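Vibralactone Cyclase (Boreostereum vibrans, PDB 6KD0) catalyses, as an alpha/beta-hydrolase-fold enzyme, the cyclization that forms the fused bicyclic beta-lactone of vibralactone. Local coordinates at residues A174-G179 and V206-T211; F274-G279 and E328-G333; W106-Y111 and Y243-L248; S183-H188 and L262-H267. All blocks are in the same frame, centred on the assembly; numbering follows the deposited sequence.

Interaction 1 (A174-G179 and V206-T211); sequences AGQSAG and VQYPPT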
loop_
_atom_site.group_PDB
_atom_site.type_symbol
_atom_site.label_atom_id
_atom_site.label_comp_id
_atom_site.label_asym_id
_atom_site.label_seq_id
_atom_site.Cartn_x
_atom_site.Cartn_y
_atom_site.Cartn_z
ATOM N N ALA A 174 4.193 0.374 -5.150
ATOM C CA ALA A 174 2.836 0.034 -4.775
ATOM C C ALA A 174 2.812 -0.141 -3.270
ATOM O O ALA A 174 3.794 -0.597 -2.690
ATOM C CB ALA A 174 2.366 -1.244 -5.492
ATOM N N GLY A 175 1.718 0.252 -2.635
ATOM C CA GLY A 175 1.624 0.092 -1.195
ATOM C C GLY A 175 0.187 -0.004 -0.734
ATOM O O GLY A 175 -0.732 0.536 -1.362
ATOM N N GLN A 176 0.010 -0.679 0.396
ATOM C CA GLN A 176 -1.300 -0.947 0.979
ATOM C C GLN A 176 -1.432 -0.231 2.318
ATOM O O GLN A 176 -0.604 -0.431 3.209
ATOM C CB GLN A 176 -1.483 -2.453 1.159
ATOM C CG GLN A 176 -2.810 -2.867 1.720
ATOM C CD GLN A 176 -2.885 -4.370 1.840
ATOM O OE1 GLN A 176 -2.736 -4.919 2.929
ATOM N NE2 GLN A 176 -3.067 -5.047 0.713
ATOM N N SER A 177 -2.468 0.600 2.452
ATOM C CA SER A 177 -2.841 1.271 3.712
ATOM C C SER A 177 -1.644 2.073 4.210
ATOM O O SER A 177 -1.169 2.944 3.464
ATOM C CB SER A 177 -3.406 0.244 4.694
ATOM O OG SER A 177 -3.873 0.920 5.865
ATOM N N ALA A 178 -1.126 1.836 5.424
ATOM C CA ALA A 178 0.016 2.615 5.901
ATOM C C ALA A 178 1.211 2.481 4.966
ATOM O O ALA A 178 2.005 3.429 4.818
ATOM C CB ALA A 178 0.387 2.191 7.322
ATOM N N GLY A 179 1.356 1.320 4.319
ATOM C CA GLY A 179 2.430 1.154 3.350
ATOM C C GLY A 179 2.227 2.002 2.112
ATOM O O GLY A 179 3.197 2.517 1.537
ATOM N N VAL A 206 -1.703 2.604 -5.080
ATOM C CA VAL A 206 -1.931 2.588 -3.638
ATOM C C VAL A 206 -3.348 2.119 -3.344
ATOM O O VAL A 206 -4.278 2.305 -4.138
ATOM C CB VAL A 206 -1.652 3.958 -2.963
ATOM C CG1 VAL A 206 -0.199 4.365 -3.159
ATOM C CG2 VAL A 206 -2.580 5.016 -3.500
ATOM N N GLN A 207 -3.508 1.498 -2.182
ATOM C CA GLN A 207 -4.815 1.046 -1.723
ATOM C C GLN A 207 -5.114 1.738 -0.404
ATOM O O GLN A 207 -4.370 1.564 0.566
ATOM C CB GLN A 207 -4.849 -0.477 -1.551
ATOM C CG GLN A 207 -4.329 -1.268 -2.752
ATOM C CD GLN A 207 -4.045 -2.730 -2.424
ATOM O OE1 GLN A 207 -3.496 -3.044 -1.367
ATOM N NE2 GLN A 207 -4.399 -3.633 -3.340
ATOM N N TYR A 208 -6.206 2.511 -0.374
ATOM C CA TYR A 208 -6.797 3.151 0.804
ATOM C C TYR A 208 -5.764 3.657 1.816
ATOM O O TYR A 208 -5.827 3.272 2.983
ATOM C CB TYR A 208 -7.804 2.178 1.468
ATOM C CG TYR A 208 -7.406 0.700 1.583
ATOM C CD1 TYR A 208 -6.570 0.255 2.597
ATOM C CD2 TYR A 208 -7.893 -0.260 0.685
ATOM C CE1 TYR A 208 -6.209 -1.081 2.719
ATOM C CE2 TYR A 208 -7.525 -1.605 0.794
ATOM C CZ TYR A 208 -6.691 -2.008 1.816
ATOM O OH TYR A 208 -6.298 -3.330 1.963
ATOM N N PRO A 209 -4.830 4.534 1.426
ATOM C CA PRO A 209 -3.781 5.022 2.379
ATOM C C PRO A 209 -4.280 6.156 3.255
ATOM O O PRO A 209 -5.137 6.945 2.829
ATOM C CB PRO A 209 -2.674 5.535 1.439
ATOM C CG PRO A 209 -3.468 6.051 0.240
ATOM C CD PRO A 209 -4.568 5.008 0.049
ATOM N N PRO A 210 -3.736 6.309 4.467
ATOM C CA PRO A 210 -3.813 7.614 5.134
ATOM C C PRO A 210 -2.941 8.592 4.365
ATOM O O PRO A 210 -1.944 8.206 3.749
ATOM C CB PRO A 210 -3.262 7.346 6.545
ATOM C CG PRO A 210 -2.375 6.115 6.384
ATOM C CD PRO A 210 -2.886 5.339 5.195
ATOM N N THR A 211 -3.365 9.859 4.332
ATOM C CA THR A 211 -2.623 10.883 3.599
ATOM C C THR A 211 -2.307 12.116 4.423
ATOM O O THR A 211 -1.453 12.906 3.999
ATOM C CB THR A 211 -3.389 11.325 2.344
ATOM O OG1 THR A 211 -4.601 11.980 2.741
ATOM C CG2 THR A 211 -3.721 10.118 1.473
HETATM O O HOH W 1 -4.557 -3.654 4.571
#

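Interaction 2 (F274-G279 and E328-G333); sequences FFMSCG and EETIEG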
loop_
_atom_site.group_PDB
_atom_site.type_symbol
_atom_site.label_atom_id
_atom_site.label_comp_id
_atom_site.label_asym_id
_atom_site.label_seq_id
_atom_site.Cartn_x
_atom_site.Cartn_y
_atom_site.Cartn_z
ATOM N N PHE A 274 -2.577 4.791 -9.802
ATOM C CA PHE A 274 -3.752 3.930 -9.735
ATOM C C PHE A 274 -4.156 3.843 -8.268
ATOM O O PHE A 274 -3.406 3.304 -7.443
ATOM C CB PHE A 274 -3.458 2.549 -10.326
ATOM C CG PHE A 274 -4.677 1.659 -10.480
ATOM C CD1 PHE A 274 -5.117 0.861 -9.436
ATOM C CD2 PHE A 274 -5.343 1.581 -11.694
ATOM C CE1 PHE A 274 -6.220 0.035 -9.589
ATOM C CE2 PHE A 274 -6.451 0.760 -11.857
ATOM C CZ PHE A 274 -6.889 -0.018 -10.798
ATOM N N PHE A 275 -5.337 4.368 -7.951
ATOM C CA PHE A 275 -5.792 4.557 -6.584
ATOM C C PHE A 275 -6.994 3.661 -6.329
ATOM O O PHE A 275 -7.939 3.640 -7.126
ATOM C CB PHE A 275 -6.154 6.027 -6.354
ATOM C CG PHE A 275 -6.199 6.420 -4.917
ATOM C CD1 PHE A 275 -7.270 6.055 -4.121
ATOM C CD2 PHE A 275 -5.162 7.167 -4.358
ATOM C CE1 PHE A 275 -7.310 6.419 -2.780
ATOM C CE2 PHE A 275 -5.205 7.533 -3.018
ATOM C CZ PHE A 275 -6.276 7.157 -2.241
ATOM N N MET A 276 -6.954 2.906 -5.235
ATOM C CA MET A 276 -8.038 1.997 -4.892
ATOM C C MET A 276 -8.595 2.398 -3.539
ATOM O O MET A 276 -7.837 2.550 -2.581
ATOM C CB MET A 276 -7.547 0.550 -4.863
ATOM C CG MET A 276 -6.855 0.159 -6.131
ATOM S SD MET A 276 -6.368 -1.562 -6.114
ATOM C CE MET A 276 -7.956 -2.352 -6.380
ATOM N N SER A 277 -9.912 2.547 -3.457
ATOM C CA SER A 277 -10.571 3.060 -2.268
ATOM C C SER A 277 -11.652 2.095 -1.805
ATOM O O SER A 277 -12.323 1.459 -2.621
ATOM C CB SER A 277 -11.187 4.435 -2.537
ATOM O OG SER A 277 -11.674 5.043 -1.337
ATOM N N CYS A 278 -11.819 1.998 -0.490
ATOM C CA CYS A 278 -12.938 1.280 0.106
ATOM C C CYS A 278 -13.947 2.299 0.616
ATOM O O CYS A 278 -13.569 3.301 1.238
ATOM C CB CYS A 278 -12.474 0.366 1.242
ATOM S SG CYS A 278 -11.472 -1.012 0.655
ATOM N N GLY A 279 -15.231 2.029 0.380
ATOM C CA GLY A 279 -16.244 3.033 0.665
ATOM C C GLY A 279 -16.526 3.215 2.143
ATOM O O GLY A 279 -16.819 4.323 2.591
ATOM N N GLU A 328 -7.820 -8.929 -8.153
ATOM C CA GLU A 328 -7.692 -8.971 -9.610
ATOM C C GLU A 328 -7.544 -7.573 -10.191
ATOM O O GLU A 328 -6.747 -7.355 -11.109
ATOM C CB GLU A 328 -8.900 -9.672 -10.233
ATOM C CG GLU A 328 -8.958 -11.175 -9.982
ATOM C CD GLU A 328 -10.331 -11.765 -10.319
ATOM O OE1 GLU A 328 -11.133 -11.061 -10.977
ATOM O OE2 GLU A 328 -10.608 -12.921 -9.922
ATOM N N GLU A 329 -8.304 -6.611 -9.668
ATOM C CA GLU A 329 -8.201 -5.237 -10.148
ATOM C C GLU A 329 -6.909 -4.566 -9.682
ATOM O O GLU A 329 -6.381 -3.697 -10.389
ATOM C CB GLU A 329 -9.418 -4.434 -9.708
ATOM C CG GLU A 329 -9.398 -2.993 -10.226
ATOM C CD GLU A 329 -10.788 -2.399 -10.373
ATOM O OE1 GLU A 329 -10.927 -1.384 -11.101
ATOM O OE2 GLU A 329 -11.736 -2.941 -9.752
ATOM N N THR A 330 -6.387 -4.953 -8.510
ATOM C CA THR A 330 -5.038 -4.540 -8.121
ATOM C C THR A 330 -4.036 -4.955 -9.186
ATOM O O THR A 330 -3.210 -4.150 -9.651
ATOM C CB THR A 330 -4.648 -5.167 -6.771
ATOM O OG1 THR A 330 -5.506 -4.680 -5.730
ATOM C CG2 THR A 330 -3.187 -4.837 -6.422
ATOM N N ILE A 331 -4.100 -6.224 -9.583
ATOM C CA ILE A 331 -3.161 -6.754 -10.565
ATOM C C ILE A 331 -3.364 -6.091 -11.925
ATOM O O ILE A 331 -2.392 -5.820 -12.644
ATOM C CB ILE A 331 -3.285 -8.287 -10.637
ATOM C CG1 ILE A 331 -2.816 -8.902 -9.312
ATOM C CG2 ILE A 331 -2.491 -8.824 -11.807
ATOM C CD1 ILE A 331 -3.082 -10.395 -9.207
ATOM N N GLU A 332 -4.617 -5.785 -12.280
ATOM C CA GLU A 332 -4.910 -5.078 -13.532
ATOM C C GLU A 332 -4.364 -3.655 -13.512
ATOM O O GLU A 332 -3.896 -3.147 -14.538
ATOM C CB GLU A 332 -6.417 -5.042 -13.792
ATOM C CG GLU A 332 -7.003 -6.274 -14.466
ATOM C CD GLU A 332 -8.531 -6.232 -14.512
ATOM O OE1 GLU A 332 -9.149 -7.290 -14.793
ATOM O OE2 GLU A 332 -9.111 -5.140 -14.273
ATOM N N GLY A 333 -4.439 -2.983 -12.363
ATOM C CA GLY A 333 -3.848 -1.656 -12.256
ATOM C C GLY A 333 -2.336 -1.699 -12.377
ATOM O O GLY A 333 -1.721 -0.855 -13.038
#

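Interaction 3 (W106-Y111 and Y243-L248); sequences WAIGNY and YWFNEL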
loop_
_atom_site.group_PDB
_atom_site.type_symbol
_atom_site.label_atom_id
_atom_site.label_comp_id
_atom_site.label_asym_id
_atom_site.label_seq_id
_atom_site.Cartn_x
_atom_site.Cartn_y
_atom_site.Cartn_z
ATOM N N TRP A 106 1.433 1.384 10.307
ATOM C CA TRP A 106 2.823 1.728 10.644
ATOM C C TRP A 106 3.376 0.930 11.820
ATOM O O TRP A 106 4.588 0.973 12.074
ATOM C CB TRP A 106 3.010 3.217 10.940
ATOM C CG TRP A 106 2.562 4.131 9.854
ATOM C CD1 TRP A 106 3.080 4.221 8.574
ATOM C CD2 TRP A 106 1.527 5.117 9.942
ATOM N NE1 TRP A 106 2.397 5.194 7.860
ATOM C CE2 TRP A 106 1.452 5.764 8.681
ATOM C CE3 TRP A 106 0.648 5.516 10.963
ATOM C CZ2 TRP A 106 0.529 6.778 8.416
ATOM C CZ3 TRP A 106 -0.266 6.528 10.697
ATOM C CH2 TRP A 106 -0.320 7.144 9.428
ATOM N N ALA A 107 2.510 0.183 12.521
ATOM C CA ALA A 107 2.848 -0.481 13.772
ATOM C C ALA A 107 2.872 -1.999 13.671
ATOM O O ALA A 107 3.288 -2.657 14.627
ATOM C CB ALA A 107 1.857 -0.066 14.875
ATOM N N ILE A 108 2.431 -2.573 12.551
ATOM C CA ILE A 108 2.300 -4.013 12.399
ATOM C C ILE A 108 2.882 -4.415 11.050
ATOM O O ILE A 108 2.755 -3.669 10.074
ATOM C CB ILE A 108 0.820 -4.435 12.487
ATOM C CG1 ILE A 108 0.177 -3.930 13.781
ATOM C CG2 ILE A 108 0.658 -5.953 12.291
ATOM C CD1 ILE A 108 -1.363 -3.966 13.750
ATOM N N GLY A 109 3.527 -5.576 11.001
ATOM C CA GLY A 109 3.649 -6.328 9.768
ATOM C C GLY A 109 5.073 -6.449 9.274
ATOM O O GLY A 109 6.014 -5.863 9.815
ATOM N N ASN A 110 5.203 -7.229 8.206
ATOM C CA ASN A 110 6.459 -7.533 7.538
ATOM C C ASN A 110 6.093 -8.175 6.198
ATOM O O ASN A 110 4.924 -8.193 5.812
ATOM C CB ASN A 110 7.363 -8.415 8.421
ATOM C CG ASN A 110 6.864 -9.856 8.588
ATOM O OD1 ASN A 110 5.805 -10.251 8.090
ATOM N ND2 ASN A 110 7.660 -10.659 9.303
ATOM N N TYR A 111 7.091 -8.702 5.488
ATOM C CA TYR A 111 6.861 -9.304 4.163
ATOM C C TYR A 111 5.843 -10.460 4.176
ATOM O O TYR A 111 5.241 -10.773 3.127
ATOM C CB TYR A 111 8.197 -9.798 3.601
ATOM C CG TYR A 111 8.616 -11.073 4.307
ATOM C CD1 TYR A 111 9.187 -11.023 5.576
ATOM C CD2 TYR A 111 8.386 -12.327 3.741
ATOM C CE1 TYR A 111 9.541 -12.203 6.266
ATOM C CE2 TYR A 111 8.737 -13.499 4.410
ATOM C CZ TYR A 111 9.313 -13.426 5.660
ATOM O OH TYR A 111 9.649 -14.591 6.309
ATOM N N TYR A 243 -6.833 7.579 14.976
ATOM C CA TYR A 243 -6.139 8.503 15.875
ATOM C C TYR A 243 -5.080 7.780 16.707
ATOM O O TYR A 243 -4.001 8.329 16.979
ATOM C CB TYR A 243 -7.153 9.209 16.785
ATOM C CG TYR A 243 -7.798 10.418 16.148
ATOM C CD1 TYR A 243 -8.468 10.310 14.938
ATOM C CD2 TYR A 243 -7.724 11.672 16.750
ATOM C CE1 TYR A 243 -9.062 11.418 14.336
ATOM C CE2 TYR A 243 -8.310 12.784 16.167
ATOM C CZ TYR A 243 -8.982 12.650 14.961
ATOM O OH TYR A 243 -9.565 13.747 14.364
ATOM N N TRP A 244 -5.365 6.542 17.119
ATOM C CA TRP A 244 -4.384 5.812 17.922
ATOM C C TRP A 244 -3.129 5.493 17.106
ATOM O O TRP A 244 -2.007 5.626 17.606
ATOM C CB TRP A 244 -5.031 4.547 18.498
ATOM C CG TRP A 244 -4.161 3.716 19.403
ATOM C CD1 TRP A 244 -3.700 4.047 20.649
ATOM C CD2 TRP A 244 -3.703 2.387 19.146
ATOM N NE1 TRP A 244 -2.962 3.004 21.172
ATOM C CE2 TRP A 244 -2.950 1.975 20.266
ATOM C CE3 TRP A 244 -3.841 1.509 18.065
ATOM C CZ2 TRP A 244 -2.350 0.720 20.343
ATOM C CZ3 TRP A 244 -3.250 0.264 18.146
ATOM C CH2 TRP A 244 -2.511 -0.118 19.279
ATOM N N PHE A 245 -3.295 5.061 15.848
ATOM C CA PHE A 245 -2.131 4.766 15.013
ATOM C C PHE A 245 -1.315 6.031 14.733
ATOM O O PHE A 245 -0.073 5.987 14.689
ATOM C CB PHE A 245 -2.563 4.084 13.703
ATOM C CG PHE A 245 -2.902 2.617 13.849
ATOM C CD1 PHE A 245 -1.943 1.697 14.243
ATOM C CD2 PHE A 245 -4.182 2.156 13.558
ATOM C CE1 PHE A 245 -2.262 0.337 14.375
ATOM C CE2 PHE A 245 -4.503 0.804 13.687
ATOM C CZ PHE A 245 -3.542 -0.101 14.103
ATOM N N ASN A 246 -1.997 7.169 14.527
ATOM C CA ASN A 246 -1.283 8.441 14.376
ATOM C C ASN A 246 -0.479 8.763 15.627
ATOM O O ASN A 246 0.662 9.240 15.547
ATOM C CB ASN A 246 -2.265 9.591 14.091
ATOM C CG ASN A 246 -2.912 9.486 12.729
ATOM O OD1 ASN A 246 -2.313 9.007 11.784
ATOM N ND2 ASN A 246 -4.141 9.975 12.618
ATOM N N GLU A 247 -1.074 8.535 16.800
ATOM C CA GLU A 247 -0.373 8.770 18.057
ATOM C C GLU A 247 0.836 7.845 18.226
ATOM O O GLU A 247 1.903 8.283 18.667
ATOM C CB GLU A 247 -1.351 8.592 19.220
ATOM C CG GLU A 247 -0.698 8.781 20.579
ATOM C CD GLU A 247 -1.677 8.628 21.719
ATOM O OE1 GLU A 247 -1.367 9.114 22.827
ATOM O OE2 GLU A 247 -2.753 8.025 21.509
ATOM N N LEU A 248 0.685 6.560 17.895
ATOM C CA LEU A 248 1.808 5.627 17.995
ATOM C C LEU A 248 2.954 6.065 17.091
ATOM O O LEU A 248 4.135 5.899 17.433
ATOM C CB LEU A 248 1.359 4.215 17.625
ATOM C CG LEU A 248 0.389 3.443 18.525
ATOM C CD1 LEU A 248 0.082 2.105 17.870
ATOM C CD2 LEU A 248 0.971 3.234 19.908
#

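Interaction 4 (S183-H188 and L262-H267); sequences SLIAAH and LLFPSH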
loop_
_atom_site.group_PDB
_atom_site.type_symbol
_atom_site.label_atom_id
_atom_site.label_comp_id
_atom_site.label_asym_id
_atom_site.label_seq_id
_atom_site.Cartn_x
_atom_site.Cartn_y
_atom_site.Cartn_z
ATOM N N SER A 183 4.666 4.859 0.676
ATOM C CA SER A 183 5.077 4.922 -0.722
ATOM C C SER A 183 4.744 6.273 -1.347
ATOM O O SER A 183 5.454 6.714 -2.252
ATOM C CB SER A 183 4.445 3.775 -1.524
ATOM O OG SER A 183 3.090 4.055 -1.757
ATOM N N LEU A 184 3.674 6.938 -0.885
ATOM C CA LEU A 184 3.366 8.288 -1.368
ATOM C C LEU A 184 4.490 9.242 -1.004
ATOM O O LEU A 184 4.953 10.054 -1.841
ATOM C CB LEU A 184 2.039 8.777 -0.768
ATOM C CG LEU A 184 0.749 8.060 -1.208
ATOM C CD1 LEU A 184 -0.479 8.651 -0.521
ATOM C CD2 LEU A 184 0.590 8.080 -2.735
ATOM N N ILE A 185 4.964 9.128 0.244
ATOM C CA ILE A 185 6.131 9.900 0.659
ATOM C C ILE A 185 7.323 9.583 -0.242
ATOM O O ILE A 185 7.969 10.489 -0.790
ATOM C CB ILE A 185 6.445 9.648 2.146
ATOM C CG1 ILE A 185 5.274 10.136 2.997
ATOM C CG2 ILE A 185 7.751 10.342 2.521
ATOM C CD1 ILE A 185 5.223 9.597 4.391
ATOM N N ALA A 186 7.604 8.288 -0.438
ATOM C CA ALA A 186 8.779 7.888 -1.206
ATOM C C ALA A 186 8.718 8.410 -2.632
ATOM O O ALA A 186 9.745 8.775 -3.205
ATOM C CB ALA A 186 8.933 6.365 -1.200
ATOM N N ALA A 187 7.531 8.427 -3.233
ATOM C CA ALA A 187 7.415 8.879 -4.621
ATOM C C ALA A 187 7.725 10.371 -4.754
ATOM O O ALA A 187 8.386 10.794 -5.724
ATOM C CB ALA A 187 6.017 8.560 -5.147
ATOM N N HIS A 188 7.288 11.187 -3.783
ATOM C CA HIS A 188 7.691 12.600 -3.832
ATOM C C HIS A 188 9.204 12.750 -3.685
ATOM O O HIS A 188 9.865 13.472 -4.467
ATOM C CB HIS A 188 6.993 13.405 -2.747
ATOM C CG HIS A 188 5.540 13.619 -3.003
ATOM N ND1 HIS A 188 4.604 12.627 -2.810
ATOM C CD2 HIS A 188 4.858 14.708 -3.433
ATOM C CE1 HIS A 188 3.405 13.098 -3.096
ATOM N NE2 HIS A 188 3.531 14.357 -3.482
ATOM N N LEU A 262 -0.074 14.396 1.798
ATOM C CA LEU A 262 -0.967 15.412 1.252
ATOM C C LEU A 262 -0.317 16.791 1.216
ATOM O O LEU A 262 -0.634 17.602 0.334
ATOM C CB LEU A 262 -2.251 15.478 2.084
ATOM C CG LEU A 262 -3.406 16.327 1.552
ATOM C CD1 LEU A 262 -4.118 15.574 0.421
ATOM C CD2 LEU A 262 -4.382 16.660 2.673
ATOM N N LEU A 263 0.599 17.063 2.148
ATOM C CA LEU A 263 1.133 18.398 2.396
ATOM C C LEU A 263 2.474 18.678 1.704
ATOM O O LEU A 263 3.089 19.716 1.982
ATOM C CB LEU A 263 1.289 18.617 3.903
ATOM C CG LEU A 263 0.006 18.385 4.713
ATOM C CD1 LEU A 263 0.220 18.660 6.192
ATOM C CD2 LEU A 263 -1.146 19.247 4.171
ATOM N N PHE A 264 2.952 17.794 0.838
ATOM C CA PHE A 264 4.081 18.173 -0.009
ATOM C C PHE A 264 3.734 19.444 -0.776
ATOM O O PHE A 264 2.605 19.584 -1.268
ATOM C CB PHE A 264 4.451 17.064 -0.997
ATOM C CG PHE A 264 5.363 16.032 -0.415
ATOM C CD1 PHE A 264 6.725 16.258 -0.346
ATOM C CD2 PHE A 264 4.851 14.848 0.096
ATOM C CE1 PHE A 264 7.574 15.314 0.196
ATOM C CE2 PHE A 264 5.696 13.898 0.652
ATOM C CZ PHE A 264 7.056 14.133 0.707
ATOM N N PRO A 265 4.669 20.391 -0.884
ATOM C CA PRO A 265 4.376 21.645 -1.600
ATOM C C PRO A 265 3.908 21.433 -3.027
ATOM O O PRO A 265 3.091 22.214 -3.527
ATOM C CB PRO A 265 5.715 22.388 -1.559
ATOM C CG PRO A 265 6.430 21.818 -0.365
ATOM C CD PRO A 265 6.002 20.388 -0.261
ATOM N N SER A 266 4.381 20.398 -3.699
ATOM C CA SER A 266 3.992 20.155 -5.074
ATOM C C SER A 266 3.698 18.681 -5.302
ATOM O O SER A 266 4.447 17.805 -4.848
ATOM C CB SER A 266 5.080 20.608 -6.032
ATOM O OG SER A 266 4.780 20.156 -7.332
ATOM N N HIS A 267 2.596 18.418 -6.006
ATOM C CA HIS A 267 2.253 17.074 -6.453
ATOM C C HIS A 267 2.413 16.920 -7.955
ATOM O O HIS A 267 1.928 15.938 -8.520
ATOM C CB HIS A 267 0.824 16.700 -6.049
ATOM C CG HIS A 267 0.582 16.770 -4.576
ATOM N ND1 HIS A 267 1.244 15.961 -3.678
ATOM C CD2 HIS A 267 -0.238 17.559 -3.842
ATOM C CE1 HIS A 267 0.842 16.249 -2.452
ATOM N NE2 HIS A 267 -0.053 17.216 -2.521
#

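Interaction 1 (A174-G179 and V206-T211)
Gln-176 and Gln-207, paired in register on the parallel neighbours 171-176 and 203-207, send their side chains from the same face of the sheet and meet through their amides. From CB outward, CB, CG, CD and NE2 of Gln-176 all gather round Gln-207 OE1. CB lies 3.3 Å from Gln-207 OE1, CG approaches both that oxygen and Tyr-208 OH, and CD is 3.5 Å from Gln-207 OE1 and close to the same hydroxyl. At the end, NE2 of Gln-176 donates to Gln-207 OE1 over 2.9 Å, in the carbonyl plane and with the two amides only 19° apart. Gln-176 OE1 turns instead to a water, which donates to it and also bonds Tyr-208 OH. CG stands anti to the backbone N (chi1 -179°), and the extended chain beyond it carries the amide alongside the phenol of Tyr-208.

Between the strands, Gln-207 N donates to Gly-175 O at 3.1 Å. A second bond, Ser-177 N to Gln-207 O at 2.8 Å, holds the chain just where it turns sharply from strand into helix 178-192, with Ser-177 at positive phi (57°). Ser-177 CB rests against the edge of the Tyr-208 ring, 3.7 Å from Tyr-208 CE1, while its OG is hydrogen-bonded to His-311. Pro-210 CD packs on Ser-177 O.

Gly-175, Ser-177 and Gly-179 fit the GxSxG nucleophile elbow of alpha/beta hydrolases. Ser-177 is thus probably the nucleophile of a triad with His-311 and Asp-281, its backbone secured by the neighbouring strand while its hydroxyl faces the histidine.

Interaction 2 (F274-G279 and E328-G333)
Phe-274 lays one face of its ring against the backbone of Gly-333, while Met-276, two residues on, reaches Thr-330 one turn earlier in the helix. The first is a CH-pi contact: Gly-333 CA stands 3.5 Å from the centroid of the Phe-274 ring, 10° off the normal. A CB on Gly-333 would run into the ring at CD1, so the lack of a side chain lets the helix come this close. Aliphatic packing continues along the ring edge, where Glu-329 CG lies 3.9 Å from Phe-274 CZ; the Glu-329 carboxylate goes on to Thr-304. Without the ring, as with an alanine at Phe-274, Gly-333 CA would probably face a gap and Glu-329 CG lose its aromatic neighbour.

Strand 274-278 and helix 328-333 run nearly antiparallel, at 165° with axes 9.5 Å apart, the layering of an alpha/beta hydrolase in which the C-terminal helix 321-338 helps to cover one face of the central sheet.

Sulfur packing completes the contact. Met-276 SD comes 3.3 Å from Thr-330 OG1, the two side chains crossing at about a right angle, and a bend at chi3 (75°) brings CE close to the same oxygen. That hydroxyl is itself hydrogen-bonded to Phe-326 O.

Interaction 3 (W106-Y111 and Y243-L248)
Asn-246 OD1 meets the six-membered rim of the Trp-106 indole, lying near the ring plane 3.4 Å from Trp-106 CZ3 and slightly farther from CH2. This is an edge contact between a carbonyl oxygen and aromatic C-H groups, in which the weakly positive rim probably suits the oxygen. The amide and indole planes are 38° apart. The contact joins the loop after strand 97-101 of the alpha/beta hydrolase sheet to helix 239-249, which lies beyond the strand ends on the side of the probable nucleophile elbow.

A second oxygen sits at the same edge: Phe-245 O is 3.8 Å from Trp-106 CE3. CG of Trp-106 stands anti to the carbonyl carbon (chi1 -56°), and it is the far end of the indole, rather than CB, that reaches the helix. The opposite, polar end of the indole is tied down as well, NE1 bonding to Asn-181, and Ala-178 and Leu-182 of helix 178-192 touch the ring. Trp-106 therefore spans two helices. A leucine in its place would probably leave Asn-181 OD1 without its indole donor and open a gap in front of Asn-246.

The rest of the contact is apolar and looser. The methyl of Ala-107 fits between two residues one helical turn apart: Ala-107 CB is 4.1 Å from Leu-248 CD1, and it faces the edge of the Phe-245 ring. Trp-244 covers one face of that ring from within the helix. Alongside, Ile-108 CD1 approaches the same ring atom as Ala-107, at 4.4 Å from Phe-245 CE1.

Interaction 4 (S183-H188 and L262-H267)
With CG anti to the carbonyl carbon in both His-188 and Phe-264 (chi1 -72° and -85°), the imidazole is laid flat over the phenyl ring in an offset stack. The centroids are 4.0 Å apart and the planes only 8° from parallel. The overlap is displaced far enough that His-188 CB stands over the middle of the phenyl, 3.4 Å from the Phe-264 centroid, adding a CH-pi contact. Ile-185 packs its CG2 methyl near Phe-264 CZ.

Both nitrogens of His-188 are engaged. ND1 donates almost straight to Leu-184 O at 2.8 Å, approaching from above the carbonyl plane, while the backbone N of His-188 reaches the same oxygen from the other face. NE2 shares a 2.8 Å hydrogen bond with His-267 ND1, and the two imidazoles meet rim to rim with planes steeply inclined. The relay of hydrogen bonds continues as His-267 NE2 donates to Leu-262 O, 2.9 Å away, which pins the loop back on itself.

Tyr-290 of helix 284-296 adds an edge-to-face partner for His-267. The result is a largely buried aromatic cluster fixing the loop before strand 273-278 to helix 178-192, the helix that follows the probable nucleophile elbow in this alpha/beta hydrolase fold.

In the fold
From the N terminus, the first segment met is 106-111, whose partner 243-248 comes only after 131 intervening residues; interaction 3 thus closes a long loop that encloses all of interaction 1. Interaction 1 spans a single beta-alpha-beta unit, strand 171-176, helix 178-192 and strand 203-207. Interaction 4 starts on that same helix and ends at 262-267, so it crosses both interaction 1 and interaction 3. Interaction 2 opens later and joins strand 273-278 to the C-terminal helix. Interaction 1 is the hub: it touches interaction 2 through neighbouring strands, interaction 3 through Trp-106, and interaction 4 through Val-206, Pro-209 and Thr-211.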